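Local coordinates for protein NalP translocator (PDB 1UYN) that forms the outer-membrane beta-barrel of an autotransporter, a hydrophilic pore through which the secreted protease passenger domain is translocated to the bacterial cell surface, at residues A[15-20]-A[100-105]. Numbering follows the deposited sequence.
Sequences ADSTAA and ANAKTD
Ser17 and Ala102 meet without any side-chain ring, amide or carboxylate taking part, and the nearest polar approach is that of Ser17 O to Thr104 OG1 at 4.5 Å, too long for a bond. Contact rests instead on two beta carbons, Ser17 CB and Ala102 CB, which face each other at 3.8 Å in a nonpolar touch, while the CA atoms of these two residues are 6.5 Å apart. On strand 100-117, the CB atoms of Ala102 and Thr104 are directed toward helix 12-34, those of Asn101 and Lys103 away from it, the alternation expected of a barrel wall with a helix inside. The serine hydroxyl does not reach for the strand: with chi1 at 46°, OG sits between the backbone N and the carbonyl carbon and turns back along its own helix, where it hydrogen-bonds Val13 O and Tyr14 O. Thr104 OG1 is likewise engaged elsewhere, hydrogen-bonded to OD1 of Asn134 on the adjacent strand 121-139, a residue against which the side chains of Ser17 and Thr18 also pack. The hydroxyls of Ser17 and Thr104 are therefore satisfied within the helix or along the barrel wall. Both sides summed, the two segments bury 86 Å², and 15-20 rests on 100-105 through van der Waals contact rather than directional bonds, whereas Thr18 OG1 gives the pore-filling helix a polar link to the wall at Gln186 OE1.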
loop_
_atom_site.group_PDB
_atom_site.type_symbol
_atom_site.label_atom_id
_atom_site.label_comp_id
_atom_site.label_asym_id
_atom_site.label_seq_id
_atom_site.Cartn_x
_atom_site.Cartn_y
_atom_site.Cartn_z
ATOM N N ALA A 15 15.777 -0.845 -9.594
ATOM C CA ALA A 15 14.488 -1.440 -10.002
ATOM C C ALA A 15 13.743 -2.027 -8.815
ATOM O O ALA A 15 12.561 -1.832 -8.674
ATOM C CB ALA A 15 14.691 -2.541 -11.044
ATOM N N ASP A 16 14.472 -2.749 -7.980
ATOM C CA ASP A 16 13.937 -3.485 -6.862
ATOM C C ASP A 16 13.408 -2.612 -5.753
ATOM O O ASP A 16 12.386 -2.934 -5.146
ATOM C CB ASP A 16 15.052 -4.368 -6.286
ATOM C CG ASP A 16 15.398 -5.534 -7.190
ATOM O OD1 ASP A 16 14.647 -5.771 -8.148
ATOM O OD2 ASP A 16 16.404 -6.269 -7.045
ATOM N N SER A 17 14.130 -1.549 -5.430
ATOM C CA SER A 17 13.676 -0.600 -4.402
ATOM C C SER A 17 12.436 0.125 -4.876
ATOM O O SER A 17 11.430 0.185 -4.162
ATOM C CB SER A 17 14.750 0.391 -4.032
ATOM O OG SER A 17 15.376 0.929 -5.181
ATOM N N THR A 18 12.450 0.615 -6.110
ATOM C CA THR A 18 11.224 1.196 -6.669
ATOM C C THR A 18 10.056 0.227 -6.609
ATOM O O THR A 18 8.979 0.584 -6.160
ATOM C CB THR A 18 11.412 1.625 -8.100
ATOM O OG1 THR A 18 12.514 2.531 -8.187
ATOM C CG2 THR A 18 10.211 2.428 -8.545
ATOM N N ALA A 19 10.271 -0.992 -7.070
ATOM C CA ALA A 19 9.256 -2.058 -6.967
ATOM C C ALA A 19 8.745 -2.250 -5.522
ATOM O O ALA A 19 7.537 -2.416 -5.305
ATOM C CB ALA A 19 9.839 -3.369 -7.466
ATOM N N ALA A 20 9.674 -2.259 -4.555
ATOM C CA ALA A 20 9.321 -2.408 -3.140
ATOM C C ALA A 20 8.442 -1.272 -2.641
ATOM O O ALA A 20 7.558 -1.496 -1.840
ATOM C CB ALA A 20 10.569 -2.506 -2.278
ATOM N N ALA A 100 24.204 -4.209 -1.608
ATOM C CA ALA A 100 23.485 -2.944 -1.782
ATOM C C ALA A 100 22.227 -2.853 -0.952
ATOM O O ALA A 100 21.482 -3.821 -0.817
ATOM C CB ALA A 100 23.090 -2.755 -3.258
ATOM N N ASN A 101 21.953 -1.663 -0.446
ATOM C CA ASN A 101 20.670 -1.413 0.133
ATOM C C ASN A 101 20.180 0.001 -0.136
ATOM O O ASN A 101 20.900 0.792 -0.700
ATOM C CB ASN A 101 20.706 -1.761 1.602
ATOM C CG ASN A 101 21.651 -0.934 2.346
ATOM O OD1 ASN A 101 22.433 -1.455 3.130
ATOM N ND2 ASN A 101 21.602 0.373 2.124
ATOM N N ALA A 102 18.943 0.281 0.257
ATOM C CA ALA A 102 18.190 1.406 -0.246
ATOM C C ALA A 102 17.236 1.887 0.799
ATOM O O ALA A 102 16.570 1.094 1.400
ATOM C CB ALA A 102 17.418 0.979 -1.434
ATOM N N LYS A 103 17.132 3.178 1.011
ATOM C CA LYS A 103 16.046 3.681 1.827
ATOM C C LYS A 103 15.183 4.654 1.015
ATOM O O LYS A 103 15.688 5.583 0.375
ATOM C CB LYS A 103 16.568 4.290 3.141
ATOM C CG LYS A 103 16.902 5.792 3.097
ATOM C CD LYS A 103 17.478 6.362 4.449
ATOM C CE LYS A 103 17.382 7.950 4.575
ATOM N NZ LYS A 103 18.168 8.751 3.587
ATOM N N THR A 104 13.870 4.401 1.062
ATOM C CA THR A 104 12.831 5.180 0.429
ATOM C C THR A 104 12.094 6.040 1.449
ATOM O O THR A 104 11.508 5.531 2.427
ATOM C CB THR A 104 11.778 4.234 -0.210
ATOM O OG1 THR A 104 12.390 3.284 -1.109
ATOM C CG2 THR A 104 10.814 5.013 -1.101
ATOM N N ASP A 105 12.044 7.335 1.173
ATOM C CA ASP A 105 11.148 8.232 1.859
ATOM C C ASP A 105 10.011 8.591 0.989
ATOM O O ASP A 105 10.180 8.821 -0.200
ATOM C CB ASP A 105 11.878 9.503 2.206
ATOM C CG ASP A 105 12.856 9.279 3.233
ATOM O OD1 ASP A 105 12.770 8.266 3.976
ATOM O OD2 ASP A 105 13.757 10.061 3.385
#